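Local coordinates for suppressor of fused family protein (Neisseria gonorrhoeae, PDB 3K5J) that is of unknown function but resembles the N-terminal domain of human Sufu and may act through protein binding, at residues Y4-T7 with V8-L12. Numbering follows the deposited sequence.
Sequences YNQT and VLSHL. With SO4 (sulfate ion), chain B.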
loop_
_atom_site.group_PDB
_atom_site.type_symbol
_atom_site.label_atom_id
_atom_site.label_comp_id
_atom_site.label_asym_id
_atom_site.label_seq_id
_atom_site.Cartn_x
_atom_site.Cartn_y
_atom_site.Cartn_z
ATOM N N TYR A 4 -9.281 -8.634 15.533
ATOM C CA TYR A 4 -9.053 -7.454 14.700
ATOM C C TYR A 4 -8.771 -7.898 13.255
ATOM O O TYR A 4 -9.297 -7.343 12.308
ATOM C CB TYR A 4 -7.879 -6.605 15.248
ATOM C CG TYR A 4 -7.572 -5.467 14.308
ATOM C CD1 TYR A 4 -8.322 -4.312 14.325
ATOM C CD2 TYR A 4 -6.557 -5.551 13.368
ATOM C CE1 TYR A 4 -8.118 -3.306 13.427
ATOM C CE2 TYR A 4 -6.338 -4.527 12.465
ATOM C CZ TYR A 4 -7.084 -3.404 12.499
ATOM O OH TYR A 4 -6.877 -2.367 11.621
ATOM N N ASN A 5 -7.926 -8.900 13.070
ATOM C CA ASN A 5 -7.608 -9.355 11.731
ATOM C C ASN A 5 -8.853 -9.841 10.985
ATOM O O ASN A 5 -8.994 -9.631 9.761
ATOM C CB ASN A 5 -6.561 -10.467 11.782
ATOM C CG ASN A 5 -5.195 -9.992 12.261
ATOM O OD1 ASN A 5 -4.867 -8.795 12.104
ATOM N ND2 ASN A 5 -4.441 -10.886 12.865
ATOM N N GLN A 6 -9.749 -10.503 11.718
ATOM C CA GLN A 6 -10.987 -10.974 11.117
ATOM C C GLN A 6 -11.874 -9.776 10.730
ATOM O O GLN A 6 -12.578 -9.853 9.699
ATOM C CB GLN A 6 -11.702 -11.981 12.013
ATOM C CG GLN A 6 -13.015 -12.509 11.413
ATOM C CD GLN A 6 -12.817 -13.258 10.136
ATOM O OE1 GLN A 6 -11.941 -14.115 10.034
ATOM N NE2 GLN A 6 -13.649 -12.969 9.142
ATOM N N THR A 7 -11.884 -8.697 11.523
ATOM C CA THR A 7 -12.600 -7.478 11.093
ATOM C C THR A 7 -12.047 -6.938 9.774
ATOM O O THR A 7 -12.822 -6.587 8.890
ATOM C CB THR A 7 -12.696 -6.371 12.160
ATOM O OG1 THR A 7 -11.460 -5.655 12.300
ATOM C CG2 THR A 7 -13.244 -6.943 13.503
ATOM N N VAL A 8 -10.736 -6.931 9.620
ATOM C CA VAL A 8 -10.125 -6.486 8.371
ATOM C C VAL A 8 -10.512 -7.423 7.224
ATOM O O VAL A 8 -10.934 -6.979 6.147
ATOM C CB VAL A 8 -8.594 -6.334 8.503
ATOM C CG1 VAL A 8 -7.914 -6.065 7.141
ATOM C CG2 VAL A 8 -8.223 -5.266 9.545
ATOM N N LEU A 9 -10.366 -8.719 7.437
ATOM C CA LEU A 9 -10.704 -9.696 6.398
ATOM C C LEU A 9 -12.157 -9.552 5.956
ATOM O O LEU A 9 -12.442 -9.553 4.760
ATOM C CB LEU A 9 -10.459 -11.110 6.895
ATOM C CG LEU A 9 -10.810 -12.270 5.946
ATOM C CD1 LEU A 9 -10.169 -12.112 4.572
ATOM C CD2 LEU A 9 -10.481 -13.598 6.618
ATOM N N SER A 10 -13.065 -9.381 6.918
ATOM C CA SER A 10 -14.499 -9.207 6.597
ATOM C C SER A 10 -14.747 -7.955 5.786
ATOM O O SER A 10 -15.549 -7.950 4.873
ATOM C CB SER A 10 -15.300 -9.152 7.885
ATOM O OG SER A 10 -15.340 -10.434 8.473
ATOM N N HIS A 11 -14.038 -6.878 6.134
ATOM C CA HIS A 11 -14.117 -5.616 5.416
ATOM C C HIS A 11 -13.687 -5.805 3.954
ATOM O O HIS A 11 -14.367 -5.383 3.012
ATOM C CB HIS A 11 -13.255 -4.566 6.124
ATOM C CG HIS A 11 -13.230 -3.242 5.437
ATOM N ND1 HIS A 11 -14.339 -2.429 5.319
ATOM C CD2 HIS A 11 -12.203 -2.587 4.837
ATOM C CE1 HIS A 11 -13.984 -1.321 4.686
ATOM N NE2 HIS A 11 -12.700 -1.394 4.381
ATOM N N LEU A 12 -12.571 -6.493 3.758
ATOM C CA LEU A 12 -12.079 -6.731 2.411
ATOM C C LEU A 12 -12.990 -7.672 1.626
ATOM O O LEU A 12 -13.237 -7.467 0.450
ATOM C CB LEU A 12 -10.646 -7.285 2.433
ATOM C CG LEU A 12 -9.584 -6.486 3.172
ATOM C CD1 LEU A 12 -8.247 -7.221 3.205
ATOM C CD2 LEU A 12 -9.482 -5.068 2.593
HETATM S S SO4 B . -7.790 -8.062 19.173
HETATM O O1 SO4 B . -7.688 -8.712 17.871
HETATM O O2 SO4 B . -6.642 -7.199 19.421
HETATM O O3 SO4 B . -9.039 -7.294 19.197
HETATM O O4 SO4 B . -7.853 -9.076 20.239
#
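Val8 lies one turn beyond Tyr4 on helix 2-15, and the apolar part of the contact is theirs: Val8 CG2 sits 3.6 Å from Tyr4 CE2 and nearly as close to CZ, meeting the ring at a slant. With CG anti to the backbone N (chi1 175°), the tyrosine ring reaches forward along the helix to the valine. Behind this pair stand Met132, Ser57 and the strands 135-143 and 39-43, so this flank of the helix is packed down on the sheet. Polar ends fasten it further: the Tyr4 hydroxyl bonds to Glu66, Asn5 to Ser57 and the carbonyl of Asp37, and His11 through NE2 to the carbonyl of Leu129 while its ring stacks on Phe137.

The backbone bonds are regular i to i+4: Leu9 N to Asn5 O is 2.8 Å, and the amides of Val8, Ser10 and His11 likewise reach Tyr4, Gln6 and Thr7. Tyr4 O is shared by Val8 N and the hydroxyl of Thr7, whose OG1 comes in at 2.7 Å from Tyr4 O in the carbonyl plane, on a lone pair.

Along the exposed flank, the bent Gln6 side chain (chi2 62°) swings its amide over the next turn. Gln6 NE2 lies 3.1 Å from Ser10 OG, which is equally near Gln6 O, and Gln6 OE1 is 3.8 Å from Leu9 CD2.

In the first turn of the helix, Tyr4 N donates to O1 of a sulfate at 2.8 Å, an ion probably from the crystallisation liquor and also held by Gly1 and Gln61. The helix dipole would add some positive character there. The buried side thus joins Tyr4-Val8 packing to polar ends bonded elsewhere in the fold, while Gln6 and Ser10 lie on the exposed side.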